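Local coordinates for RagB/SusD domain protein (Flavobacterium johnsoniae, PDB 5J90), which binds chitin and, as a SusD-like outer-membrane lipoprotein of a chitin utilization locus, probably hands bound chains to a partner transporter, at residues K216-L221 against R498-V503; K123-H128 against R207-M212; R339-L344 against K419-K424; E225-V230 against W347-T352. One frame throughout, in Å; residues are numbered along the deposited sequence.

Contact 1. Residues K216-L221 against R498-V503; sequences KVKPAL and RVWWDV. With EDO (1,2-ethanediol), chain E.
Val217 settles on the indole of Trp500, its CG2 methyl over one face at 3.7 Å from the centroid of the five-membered ring and 25° off the normal, a CH-pi contact. CG1 lies toward the rim of the benzene half, near CZ2. A beta-branched residue suits the place because two methyls spread along the flat ring. Trp500 reaches beneath it because its CG is anti to the backbone N (chi1 165°). At the ring edge passes the extended chain of Lys218, with CE 3.7 Å from Trp500 CZ2 and its ammonium paired with Glu155. Lys216 packs CB against Val503 CG1 at 3.5 Å; farther out its chain bends, and NZ, bonded to Arg441 O and Ala505 O, also donates to a water 2.7 Å away that lies within reach of Asp502 OD1 and Val503 O. No direct hydrogen bond joins the two segments; instead a second water bridges Lys216 N and Trp501 O. The turn from Val499 to Asp502, a type I beta turn, is braced by Arg498, whose NH1 donates to Asp502 O at 3.0 Å (166°) and forms a salt bridge with Asp502 OD1. NH2 binds ethanediol O2 and Gly490 O of the second subunit. A methionine in place of Arg498 would probably leave Asp502 O without this donor and cut the bond to that subunit. Helix 154-177 packs on Trp500, helix 432-442 touches Trp501 and Asp502, and Val503 meets its counterpart in the second subunit.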
loop_
_atom_site.group_PDB
_atom_site.type_symbol
_atom_site.label_atom_id
_atom_site.label_comp_id
_atom_site.label_asym_id
_atom_site.label_seq_id
_atom_site.Cartn_x
_atom_site.Cartn_y
_atom_site.Cartn_z
ATOM N N LYS A 216 5.298 -2.303 8.729
ATOM C CA LYS A 216 5.071 -1.103 7.911
ATOM C C LYS A 216 3.594 -0.768 7.767
ATOM O O LYS A 216 3.234 0.407 7.693
ATOM C CB LYS A 216 5.739 -1.208 6.524
ATOM C CG LYS A 216 7.236 -1.489 6.592
ATOM C CD LYS A 216 8.049 -0.989 5.390
ATOM C CE LYS A 216 7.591 -1.592 4.099
ATOM N NZ LYS A 216 8.557 -1.237 2.996
ATOM N N VAL A 217 2.730 -1.775 7.713
ATOM C CA VAL A 217 1.310 -1.527 7.492
ATOM C C VAL A 217 0.552 -1.299 8.808
ATOM O O VAL A 217 -0.382 -0.498 8.866
ATOM C CB VAL A 217 0.664 -2.669 6.646
ATOM C CG1 VAL A 217 0.607 -3.973 7.427
ATOM C CG2 VAL A 217 -0.729 -2.272 6.172
ATOM N N LYS A 218 0.956 -1.992 9.871
ATOM C CA LYS A 218 0.297 -1.897 11.172
ATOM C C LYS A 218 1.343 -1.964 12.287
ATOM O O LYS A 218 1.419 -2.965 13.010
ATOM C CB LYS A 218 -0.680 -3.065 11.377
ATOM C CG LYS A 218 -2.128 -2.876 10.920
ATOM C CD LYS A 218 -2.985 -4.043 11.443
ATOM C CE LYS A 218 -4.411 -4.062 10.885
ATOM N NZ LYS A 218 -5.180 -5.254 11.398
ATOM N N PRO A 219 2.161 -0.911 12.439
ATOM C CA PRO A 219 3.210 -0.975 13.465
ATOM C C PRO A 219 2.688 -1.197 14.882
ATOM O O PRO A 219 3.411 -1.801 15.674
ATOM C CB PRO A 219 3.918 0.383 13.355
ATOM C CG PRO A 219 2.966 1.259 12.612
ATOM C CD PRO A 219 2.208 0.349 11.676
ATOM N N ALA A 220 1.485 -0.737 15.205
ATOM C CA ALA A 220 0.945 -0.969 16.543
ATOM C C ALA A 220 0.676 -2.451 16.801
ATOM O O ALA A 220 1.023 -2.974 17.857
ATOM C CB ALA A 220 -0.327 -0.129 16.790
ATOM N N LEU A 221 0.068 -3.134 15.836
ATOM C CA LEU A 221 -0.213 -4.557 15.997
ATOM C C LEU A 221 1.073 -5.371 15.925
ATOM O O LEU A 221 1.225 -6.356 16.646
ATOM C CB LEU A 221 -1.193 -5.048 14.935
ATOM C CG LEU A 221 -1.630 -6.511 15.078
ATOM C CD1 LEU A 221 -2.315 -6.738 16.419
ATOM C CD2 LEU A 221 -2.558 -6.907 13.932
ATOM N N ARG A 498 1.067 -4.669 -4.937
ATOM C CA ARG A 498 1.546 -4.975 -3.585
ATOM C C ARG A 498 0.467 -5.557 -2.688
ATOM O O ARG A 498 -0.654 -5.032 -2.623
ATOM C CB ARG A 498 2.127 -3.712 -2.940
ATOM C CG ARG A 498 3.470 -3.330 -3.514
ATOM C CD ARG A 498 3.853 -1.881 -3.182
ATOM N NE ARG A 498 5.193 -1.615 -3.695
ATOM C CZ ARG A 498 6.313 -1.784 -3.002
ATOM N NH1 ARG A 498 6.259 -2.177 -1.737
ATOM N NH2 ARG A 498 7.490 -1.545 -3.582
ATOM N N VAL A 499 0.796 -6.650 -2.005
ATOM C CA VAL A 499 -0.093 -7.196 -0.979
ATOM C C VAL A 499 -0.154 -6.233 0.210
ATOM O O VAL A 499 0.689 -5.334 0.346
ATOM C CB VAL A 499 0.310 -8.621 -0.508
ATOM C CG1 VAL A 499 0.401 -9.568 -1.701
ATOM C CG2 VAL A 499 1.628 -8.611 0.277
ATOM N N TRP A 500 -1.158 -6.418 1.063
ATOM C CA TRP A 500 -1.418 -5.521 2.190
ATOM C C TRP A 500 -0.200 -5.180 3.057
ATOM O O TRP A 500 0.027 -3.998 3.351
ATOM C CB TRP A 500 -2.578 -6.101 3.007
ATOM C CG TRP A 500 -2.804 -5.558 4.385
ATOM C CD1 TRP A 500 -3.459 -4.408 4.732
ATOM C CD2 TRP A 500 -2.411 -6.182 5.615
ATOM N NE1 TRP A 500 -3.484 -4.275 6.107
ATOM C CE2 TRP A 500 -2.846 -5.351 6.670
ATOM C CE3 TRP A 500 -1.729 -7.363 5.925
ATOM C CZ2 TRP A 500 -2.615 -5.664 8.013
ATOM C CZ3 TRP A 500 -1.498 -7.671 7.252
ATOM C CH2 TRP A 500 -1.941 -6.826 8.283
ATOM N N TRP A 501 0.601 -6.166 3.471
ATOM C CA TRP A 501 1.742 -5.820 4.335
ATOM C C TRP A 501 2.891 -5.158 3.574
ATOM O O TRP A 501 3.750 -4.523 4.186
ATOM C CB TRP A 501 2.253 -7.003 5.187
ATOM C CG TRP A 501 2.661 -8.252 4.426
ATOM C CD1 TRP A 501 1.979 -9.438 4.418
ATOM C CD2 TRP A 501 3.838 -8.458 3.619
ATOM N NE1 TRP A 501 2.641 -10.366 3.642
ATOM C CE2 TRP A 501 3.787 -9.797 3.143
ATOM C CE3 TRP A 501 4.934 -7.662 3.263
ATOM C CZ2 TRP A 501 4.775 -10.341 2.309
ATOM C CZ3 TRP A 501 5.917 -8.206 2.436
ATOM C CH2 TRP A 501 5.826 -9.535 1.963
ATOM N N ASP A 502 2.903 -5.292 2.249
ATOM C CA ASP A 502 4.001 -4.804 1.412
ATOM C C ASP A 502 3.758 -3.365 0.978
ATOM O O ASP A 502 3.888 -3.015 -0.192
ATOM C CB ASP A 502 4.149 -5.733 0.190
ATOM C CG ASP A 502 5.421 -5.497 -0.602
ATOM O OD1 ASP A 502 6.383 -4.938 -0.030
ATOM O OD2 ASP A 502 5.444 -5.899 -1.794
ATOM N N VAL A 503 3.412 -2.521 1.938
ATOM C CA VAL A 503 3.046 -1.143 1.632
ATOM C C VAL A 503 4.259 -0.352 1.141
ATOM O O VAL A 503 5.393 -0.569 1.587
ATOM C CB VAL A 503 2.386 -0.479 2.868
ATOM C CG1 VAL A 503 3.316 -0.487 4.035
ATOM C CG2 VAL A 503 1.911 0.938 2.555
HETATM C C1 EDO E . 9.881 0.846 -0.194
HETATM O O1 EDO E . 10.823 1.196 -1.228
HETATM C C2 EDO E . 8.802 -0.073 -0.747
HETATM O O2 EDO E . 9.351 -1.230 -1.401
HETATM O O HOH W 1 4.486 -4.324 6.829
HETATM O O HOH W 2 7.350 -2.780 1.186
#

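Contact 2. Residues K123-H128 against R207-M212; sequences KVEGMH and RLRLAM
Polar contacts between these helices centre on His128 and Arg209. Arg209 NH1 donates to His128 NE2 at 3.2 Å, with an N-H...N angle of 145°; the imidazole nitrogen lies near the guanidinium plane, while the two flat groups are turned 50° from each other. Histidine suits the position because its two nitrogens can do different work: ND1 donates back to Val124 O at 2.9 Å, leaving NE2 to accept. Val124 O thus takes two bonds, from His128 N and ND1, on opposite faces of its carbonyl plane, and this fixes the ring's rotation. The first torsion, which sets CG between the backbone N and the carbonyl carbon, folds the ring back over its own helix.

Arg209 NH1 also donates to a water at 3.0 Å, and that water donates in turn to Glu125 OE2. Glu125 OE1 is 4.0 Å from Arg209 NH1 but well out of the guanidinium plane, so the two interact through charge alone; Glu334 takes the salt bridge of NH2.

SusD-like proteins are built mainly of packed helices, and here helices 113-134 and 196-213 run in roughly the same direction, with local axes 11.8 Å apart at 32°. That spacing leaves room for large apolar side chains. Leu210 forks into it: CD1 meets Val124 CG1 at 3.7 Å, and CD2 lies equally near His128 CB. Helix 154-177 closes the space from another side, with Tyr158 on Leu210 and Met161 on His128.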
loop_
_atom_site.group_PDB
_atom_site.type_symbol
_atom_site.label_atom_id
_atom_site.label_comp_id
_atom_site.label_asym_id
_atom_site.label_seq_id
_atom_site.Cartn_x
_atom_site.Cartn_y
_atom_site.Cartn_z
ATOM N N LYS A 123 -0.964 -25.323 10.492
ATOM C CA LYS A 123 -1.801 -24.581 9.559
ATOM C C LYS A 123 -1.208 -23.197 9.292
ATOM O O LYS A 123 -1.056 -22.796 8.130
ATOM C CB LYS A 123 -3.213 -24.438 10.120
ATOM C CG LYS A 123 -4.198 -23.716 9.211
ATOM C CD LYS A 123 -5.478 -23.421 9.987
ATOM C CE LYS A 123 -6.575 -22.839 9.093
ATOM N NZ LYS A 123 -7.751 -22.432 9.902
ATOM N N VAL A 124 -0.867 -22.476 10.357
ATOM C CA VAL A 124 -0.317 -21.139 10.192
ATOM C C VAL A 124 1.059 -21.215 9.509
ATOM O O VAL A 124 1.370 -20.401 8.633
ATOM C CB VAL A 124 -0.262 -20.394 11.532
ATOM C CG1 VAL A 124 0.448 -19.047 11.366
ATOM C CG2 VAL A 124 -1.677 -20.194 12.076
ATOM N N GLU A 125 1.866 -22.207 9.868
ATOM C CA GLU A 125 3.164 -22.369 9.216
ATOM C C GLU A 125 3.021 -22.553 7.707
ATOM O O GLU A 125 3.755 -21.944 6.929
ATOM C CB GLU A 125 3.938 -23.539 9.833
ATOM C CG GLU A 125 5.141 -24.010 9.011
ATOM C CD GLU A 125 6.193 -22.934 8.728
ATOM O OE1 GLU A 125 6.194 -21.855 9.377
ATOM O OE2 GLU A 125 7.034 -23.186 7.828
ATOM N N GLY A 126 2.069 -23.375 7.275
ATOM C CA GLY A 126 1.884 -23.566 5.848
ATOM C C GLY A 126 1.148 -22.422 5.171
ATOM O O GLY A 126 1.512 -21.995 4.063
ATOM N N MET A 127 0.103 -21.914 5.814
ATOM C CA MET A 127 -0.760 -20.945 5.141
ATOM C C MET A 127 -0.269 -19.493 5.149
ATOM O O MET A 127 -0.655 -18.720 4.266
ATOM C CB MET A 127 -2.214 -21.062 5.622
ATOM C CG MET A 127 -2.816 -22.467 5.407
ATOM S SD MET A 127 -2.748 -23.072 3.698
ATOM C CE MET A 127 -3.871 -21.934 2.890
ATOM N N HIS A 128 0.591 -19.110 6.099
ATOM C CA HIS A 128 1.157 -17.758 6.008
ATOM C C HIS A 128 1.969 -17.616 4.720
ATOM O O HIS A 128 1.982 -16.555 4.092
ATOM C CB HIS A 128 1.968 -17.340 7.257
ATOM C CG HIS A 128 3.396 -17.812 7.258
ATOM N ND1 HIS A 128 3.765 -19.079 7.664
ATOM C CD2 HIS A 128 4.544 -17.189 6.890
ATOM C CE1 HIS A 128 5.078 -19.211 7.555
ATOM N NE2 HIS A 128 5.574 -18.078 7.091
ATOM N N ARG A 207 4.841 -16.386 15.561
ATOM C CA ARG A 207 4.149 -15.130 15.845
ATOM C C ARG A 207 5.082 -13.930 15.650
ATOM O O ARG A 207 4.691 -12.923 15.071
ATOM C CB ARG A 207 3.590 -15.102 17.274
ATOM C CG ARG A 207 2.812 -13.810 17.558
ATOM C CD ARG A 207 2.440 -13.614 19.040
ATOM N NE ARG A 207 1.804 -14.794 19.612
ATOM C CZ ARG A 207 0.555 -15.184 19.375
ATOM N NH1 ARG A 207 -0.240 -14.489 18.564
ATOM N NH2 ARG A 207 0.105 -16.301 19.947
ATOM N N LEU A 208 6.312 -14.037 16.144
ATOM C CA LEU A 208 7.272 -12.953 15.993
ATOM C C LEU A 208 7.587 -12.661 14.526
ATOM O O LEU A 208 7.661 -11.490 14.123
ATOM C CB LEU A 208 8.550 -13.259 16.796
ATOM C CG LEU A 208 9.665 -12.207 16.774
ATOM C CD1 LEU A 208 9.178 -10.861 17.327
ATOM C CD2 LEU A 208 10.873 -12.706 17.562
ATOM N N ARG A 209 7.750 -13.710 13.718
ATOM C CA ARG A 209 7.932 -13.536 12.282
ATOM C C ARG A 209 6.755 -12.778 11.660
ATOM O O ARG A 209 6.952 -11.824 10.902
ATOM C CB ARG A 209 8.101 -14.900 11.598
ATOM C CG ARG A 209 8.083 -14.801 10.073
ATOM C CD ARG A 209 7.993 -16.164 9.396
ATOM N NE ARG A 209 9.278 -16.868 9.411
ATOM C CZ ARG A 209 9.461 -18.063 8.863
ATOM N NH1 ARG A 209 8.444 -18.681 8.276
ATOM N NH2 ARG A 209 10.655 -18.643 8.911
ATOM N N LEU A 210 5.542 -13.213 11.972
ATOM C CA LEU A 210 4.350 -12.593 11.382
ATOM C C LEU A 210 4.173 -11.151 11.865
ATOM O O LEU A 210 3.735 -10.273 11.105
ATOM C CB LEU A 210 3.097 -13.427 11.670
ATOM C CG LEU A 210 3.108 -14.835 11.079
ATOM C CD1 LEU A 210 1.835 -15.579 11.466
ATOM C CD2 LEU A 210 3.304 -14.823 9.573
ATOM N N ALA A 211 4.545 -10.900 13.118
ATOM C CA ALA A 211 4.489 -9.554 13.668
ATOM C C ALA A 211 5.437 -8.606 12.929
ATOM O O ALA A 211 5.046 -7.508 12.529
ATOM C CB ALA A 211 4.799 -9.590 15.157
ATOM N N MET A 212 6.681 -9.025 12.708
ATOM C CA MET A 212 7.619 -8.148 12.027
ATOM C C MET A 212 7.193 -7.926 10.580
ATOM O O MET A 212 7.401 -6.842 10.030
ATOM C CB MET A 212 9.052 -8.692 12.105
ATOM C CG MET A 212 10.115 -7.606 11.965
ATOM S SD MET A 212 10.101 -6.409 13.334
ATOM C CE MET A 212 10.623 -7.469 14.684
HETATM O O HOH W 3 8.846 -21.364 7.096
#

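Contact 3. Residues R339-L344 against K419-K424; sequences RAEGAL and KIITQK
The carboxylate of Glu341 is the flat group that reaches the opposite helix, and it does so through OE1, which stands 3.9 Å from the CD1 methyl of Ile421. The same oxygen accepts from a water at 2.7 Å, and that water in turn accepts from Lys424 NZ at 2.9 Å, so two opposite charges are joined without touching. Its other oxygen, OE2, forms salt bridges with Arg441 and Arg345, while Lys424 is paired with Asp438. With CG anti to the backbone N (chi1 177°) and the chain extended beyond it, the acid carries its charge past the apolar layer.

Helices 332-344 and 413-428 pack antiparallel within the largely helical SusD fold, their local axes 10.3 Å apart and 171° between directions. Ile420 fills the space between them. Its CD1 fits against the backbone and CB of Ala340, the methyls 3.8 Å apart, and meets Leu344 CD1 tip to tip at 3.9 Å. Alanine's short side chain lets the longer isoleucine come right up to the helix surface, and the leucine one turn on gives that same methyl a second apolar partner. Leu356, from helix 353-368, packs against Ala340 as well.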
loop_
_atom_site.group_PDB
_atom_site.type_symbol
_atom_site.label_atom_id
_atom_site.label_comp_id
_atom_site.label_asym_id
_atom_site.label_seq_id
_atom_site.Cartn_x
_atom_site.Cartn_y
_atom_site.Cartn_z
ATOM N N ARG A 339 14.506 -10.545 16.845
ATOM C CA ARG A 339 14.648 -9.783 18.084
ATOM C C ARG A 339 15.577 -8.584 17.906
ATOM O O ARG A 339 15.316 -7.517 18.465
ATOM C CB ARG A 339 15.128 -10.681 19.227
ATOM C CG ARG A 339 14.093 -11.712 19.684
ATOM C CD ARG A 339 14.750 -12.804 20.537
ATOM N NE ARG A 339 15.192 -12.276 21.812
ATOM C CZ ARG A 339 16.099 -12.842 22.604
ATOM N NH1 ARG A 339 16.726 -13.973 22.274
ATOM N NH2 ARG A 339 16.392 -12.254 23.744
ATOM N N ALA A 340 16.638 -8.741 17.119
ATOM C CA ALA A 340 17.554 -7.636 16.851
ATOM C C ALA A 340 16.827 -6.475 16.182
ATOM O O ALA A 340 16.982 -5.319 16.584
ATOM C CB ALA A 340 18.739 -8.098 15.999
ATOM N N GLU A 341 16.026 -6.774 15.159
ATOM C CA GLU A 341 15.249 -5.730 14.509
ATOM C C GLU A 341 14.230 -5.118 15.479
ATOM O O GLU A 341 14.042 -3.897 15.505
ATOM C CB GLU A 341 14.539 -6.271 13.272
ATOM C CG GLU A 341 13.666 -5.193 12.637
ATOM C CD GLU A 341 13.034 -5.584 11.316
ATOM O OE1 GLU A 341 13.291 -6.687 10.790
ATOM O OE2 GLU A 341 12.266 -4.744 10.798
ATOM N N GLY A 342 13.566 -5.952 16.275
ATOM C CA GLY A 342 12.647 -5.457 17.286
ATOM C C GLY A 342 13.336 -4.499 18.244
ATOM O O GLY A 342 12.757 -3.478 18.640
ATOM N N ALA A 343 14.575 -4.814 18.615
ATOM C CA ALA A 343 15.329 -3.951 19.525
ATOM C C ALA A 343 15.648 -2.615 18.842
ATOM O O ALA A 343 15.570 -1.553 19.473
ATOM C CB ALA A 343 16.599 -4.647 19.972
ATOM N N LEU A 344 15.987 -2.646 17.556
ATOM C CA LEU A 344 16.173 -1.407 16.801
ATOM C C LEU A 344 14.947 -0.516 16.881
ATOM O O LEU A 344 15.053 0.714 16.889
ATOM C CB LEU A 344 16.413 -1.710 15.325
ATOM C CG LEU A 344 17.796 -1.996 14.772
ATOM C CD1 LEU A 344 17.740 -1.842 13.254
ATOM C CD2 LEU A 344 18.851 -1.066 15.385
ATOM N N LYS A 419 22.389 -4.663 7.868
ATOM C CA LYS A 419 23.293 -5.666 8.423
ATOM C C LYS A 419 22.504 -6.850 8.960
ATOM O O LYS A 419 22.814 -8.002 8.652
ATOM C CB LYS A 419 24.159 -5.065 9.535
ATOM C CG LYS A 419 25.248 -4.129 9.019
ATOM C CD LYS A 419 25.936 -3.426 10.181
ATOM C CE LYS A 419 26.952 -2.398 9.686
ATOM N NZ LYS A 419 28.219 -3.030 9.199
ATOM N N ILE A 420 21.488 -6.563 9.767
ATOM C CA ILE A 420 20.655 -7.614 10.344
ATOM C C ILE A 420 20.016 -8.504 9.275
ATOM O O ILE A 420 20.098 -9.738 9.336
ATOM C CB ILE A 420 19.565 -7.005 11.246
ATOM C CG1 ILE A 420 20.211 -6.400 12.495
ATOM C CG2 ILE A 420 18.536 -8.057 11.628
ATOM C CD1 ILE A 420 19.280 -5.478 13.289
ATOM N N ILE A 421 19.393 -7.880 8.283
ATOM C CA ILE A 421 18.701 -8.651 7.254
ATOM C C ILE A 421 19.692 -9.408 6.359
ATOM O O ILE A 421 19.400 -10.516 5.914
ATOM C CB ILE A 421 17.754 -7.765 6.412
ATOM C CG1 ILE A 421 16.706 -7.075 7.304
ATOM C CG2 ILE A 421 17.074 -8.594 5.323
ATOM C CD1 ILE A 421 15.828 -8.021 8.093
ATOM N N THR A 422 20.870 -8.833 6.105
ATOM C CA THR A 422 21.883 -9.551 5.321
ATOM C C THR A 422 22.275 -10.851 6.030
ATOM O O THR A 422 22.314 -11.920 5.413
ATOM C CB THR A 422 23.140 -8.685 5.089
ATOM O OG1 THR A 422 22.794 -7.552 4.286
ATOM C CG2 THR A 422 24.232 -9.482 4.378
ATOM N N GLN A 423 22.536 -10.762 7.330
ATOM C CA GLN A 423 22.922 -11.950 8.089
ATOM C C GLN A 423 21.763 -12.936 8.220
ATOM O O GLN A 423 21.953 -14.156 8.183
ATOM C CB GLN A 423 23.512 -11.548 9.438
ATOM C CG GLN A 423 24.908 -10.944 9.283
ATOM C CD GLN A 423 25.888 -11.907 8.623
ATOM O OE1 GLN A 423 25.896 -13.105 8.915
ATOM N NE2 GLN A 423 26.722 -11.382 7.724
ATOM N N LYS A 424 20.553 -12.404 8.336
ATOM C CA LYS A 424 19.351 -13.224 8.381
ATOM C C LYS A 424 19.190 -13.995 7.064
ATOM O O LYS A 424 18.910 -15.206 7.051
ATOM C CB LYS A 424 18.166 -12.285 8.608
ATOM C CG LYS A 424 16.870 -12.939 8.985
ATOM C CD LYS A 424 15.849 -11.823 9.243
ATOM C CE LYS A 424 14.508 -12.366 9.635
ATOM N NZ LYS A 424 13.490 -11.283 9.486
HETATM O O HOH W 4 14.251 -9.186 11.379
#

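Contact 4. Residues E225-V230 against W347-T352; sequences EAEKAV and WNMGGT
Glu227 reaches from its helix to the loop and receives the backbone N-H of Asn348 on OE2 at 2.8 Å, nearly straight at 163°. The proton arrives on the anti side of the carboxylate, 21° out of its plane. OE2 also lies against Trp347 CB and Asn348 CB, and the Asn348 amide is turned only 15° from the carboxylate. Beside this bond a water donates to both Glu227 O and Asn348 O.

Apolar contacts continue along the helix. Ala226 CB touches the benzene half of Trp347, 3.6 Å from CZ3; a residue this small lets the broad indole lie close. Met349 starts away from the helix, but bends at chi2 and chi3 bring CE back to within 3.8 Å of Val230 CG2 and near Ala226 O. An unbranched, flexible thioether chain suits such a return.

This loop links helices 332-344 and 353-368, and helix 219-231 packs along Trp347 to Met349. Asn348 is the centre of an inverse gamma turn, and Gly350 and Gly351, both at positive phi, carry the chain to Thr352, the N-cap of helix 353-368.

In the next shell Lys223 holds Glu227 OE1 in a salt bridge, so both carboxylate oxygens are engaged. An alanine in place of Glu227 would probably leave the Asn348 N-H without its acceptor and Lys223 without this partner. Arg339 meanwhile donates to Met349 O, and Met212 packs on Trp347.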
loop_
_atom_site.group_PDB
_atom_site.type_symbol
_atom_site.label_atom_id
_atom_site.label_comp_id
_atom_site.label_asym_id
_atom_site.label_seq_id
_atom_site.Cartn_x
_atom_site.Cartn_y
_atom_site.Cartn_z
ATOM N N GLU A 225 2.053 -7.951 18.897
ATOM C CA GLU A 225 2.237 -9.380 18.669
ATOM C C GLU A 225 3.697 -9.805 18.860
ATOM O O GLU A 225 3.964 -10.883 19.387
ATOM C CB GLU A 225 1.701 -9.776 17.289
ATOM C CG GLU A 225 0.186 -9.613 17.161
ATOM C CD GLU A 225 -0.620 -10.589 18.006
ATOM O OE1 GLU A 225 -0.069 -11.603 18.467
ATOM O OE2 GLU A 225 -1.837 -10.354 18.189
ATOM N N ALA A 226 4.642 -8.945 18.490
ATOM C CA ALA A 226 6.063 -9.267 18.678
ATOM C C ALA A 226 6.401 -9.351 20.163
ATOM O O ALA A 226 7.089 -10.264 20.625
ATOM C CB ALA A 226 6.943 -8.225 18.007
ATOM N N GLU A 227 5.901 -8.389 20.924
ATOM C CA GLU A 227 6.155 -8.405 22.360
ATOM C C GLU A 227 5.470 -9.588 23.056
ATOM O O GLU A 227 6.048 -10.179 23.963
ATOM C CB GLU A 227 5.818 -7.045 22.987
ATOM C CG GLU A 227 6.823 -5.995 22.538
ATOM C CD GLU A 227 6.618 -4.622 23.129
ATOM O OE1 GLU A 227 5.477 -4.286 23.507
ATOM O OE2 GLU A 227 7.614 -3.876 23.188
ATOM N N LYS A 228 4.272 -9.966 22.607
ATOM C CA LYS A 228 3.608 -11.170 23.116
ATOM C C LYS A 228 4.472 -12.422 22.915
ATOM O O LYS A 228 4.588 -13.263 23.811
ATOM C CB LYS A 228 2.256 -11.388 22.417
ATOM C CG LYS A 228 1.093 -10.593 22.971
ATOM C CD LYS A 228 -0.154 -10.689 22.062
ATOM C CE LYS A 228 -0.595 -12.121 21.831
ATOM N NZ LYS A 228 -1.762 -12.156 20.880
ATOM N N ALA A 229 5.069 -12.541 21.733
ATOM C CA ALA A 229 5.887 -13.709 21.399
ATOM C C ALA A 229 7.017 -13.895 22.401
ATOM O O ALA A 229 7.277 -15.009 22.879
ATOM C CB ALA A 229 6.451 -13.574 19.980
ATOM N N VAL A 230 7.682 -12.789 22.719
ATOM C CA VAL A 230 8.844 -12.807 23.593
ATOM C C VAL A 230 8.419 -12.961 25.053
ATOM O O VAL A 230 9.107 -13.611 25.847
ATOM C CB VAL A 230 9.688 -11.527 23.376
ATOM C CG1 VAL A 230 10.762 -11.385 24.448
ATOM C CG2 VAL A 230 10.310 -11.552 21.991
ATOM N N TRP A 347 11.445 -2.171 20.910
ATOM C CA TRP A 347 10.501 -3.120 21.490
ATOM C C TRP A 347 11.129 -4.005 22.567
ATOM O O TRP A 347 12.353 -4.141 22.627
ATOM C CB TRP A 347 9.918 -4.012 20.392
ATOM C CG TRP A 347 9.174 -3.283 19.316
ATOM C CD1 TRP A 347 8.804 -1.966 19.297
ATOM C CD2 TRP A 347 8.709 -3.850 18.089
ATOM N NE1 TRP A 347 8.123 -1.683 18.132
ATOM C CE2 TRP A 347 8.056 -2.823 17.374
ATOM C CE3 TRP A 347 8.776 -5.132 17.526
ATOM C CZ2 TRP A 347 7.479 -3.040 16.121
ATOM C CZ3 TRP A 347 8.193 -5.342 16.281
ATOM C CH2 TRP A 347 7.565 -4.302 15.593
ATOM N N ASN A 348 10.287 -4.625 23.385
ATOM C CA ASN A 348 10.754 -5.455 24.497
ATOM C C ASN A 348 11.188 -6.832 24.027
ATOM O O ASN A 348 10.395 -7.783 24.058
ATOM C CB ASN A 348 9.659 -5.613 25.552
ATOM C CG ASN A 348 9.372 -4.337 26.294
ATOM O OD1 ASN A 348 10.182 -3.408 26.294
ATOM N ND2 ASN A 348 8.219 -4.287 26.953
ATOM N N MET A 349 12.449 -6.931 23.617
ATOM C CA MET A 349 12.949 -8.129 22.946
ATOM C C MET A 349 13.946 -8.941 23.766
ATOM O O MET A 349 14.261 -10.062 23.401
ATOM C CB MET A 349 13.599 -7.753 21.609
ATOM C CG MET A 349 12.635 -7.156 20.589
ATOM S SD MET A 349 11.491 -8.379 19.874
ATOM C CE MET A 349 9.974 -8.013 20.760
ATOM N N GLY A 350 14.458 -8.385 24.862
ATOM C CA GLY A 350 15.506 -9.051 25.619
ATOM C C GLY A 350 16.824 -8.913 24.886
ATOM O O GLY A 350 17.139 -9.691 23.982
ATOM N N GLY A 351 17.588 -7.897 25.243
ATOM C CA GLY A 351 18.894 -7.692 24.667
ATOM C C GLY A 351 18.951 -6.437 23.828
ATOM O O GLY A 351 17.918 -5.869 23.435
ATOM N N THR A 352 20.171 -6.003 23.550
ATOM C CA THR A 352 20.388 -4.891 22.640
ATOM C C THR A 352 20.416 -5.403 21.201
ATOM O O THR A 352 20.676 -6.584 20.957
ATOM C CB THR A 352 21.723 -4.180 22.921
ATOM O OG1 THR A 352 22.800 -5.083 22.660
ATOM C CG2 THR A 352 21.792 -3.694 24.373
HETATM O O HOH W 5 8.041 -8.730 25.336
#

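In the fold
Contacts 1, 2 and 4 draw on the consecutive stretch of helices 196-213 and 219-231, and contact 3 packs against the first of them. Contacts 2 and 4 touch directly, through the salt bridge of Arg207 NH1 to Glu225 OE1 at 2.9 Å and Leu208 packed on Ala226. Contacts 3 and 4 are neighbours, their centres 13 Å apart, and Gly342 O lies 2.9 Å from Trp347 N in a probable hydrogen bond. Met212 of contact 2 packs on Glu341 of contact 3. Contact 1, which encloses contacts 3 and 4 along the chain, has its centre about 18 Å from that of contact 3 and adjoins the second subunit. Its ethanediol probably came from the crystallisation liquor.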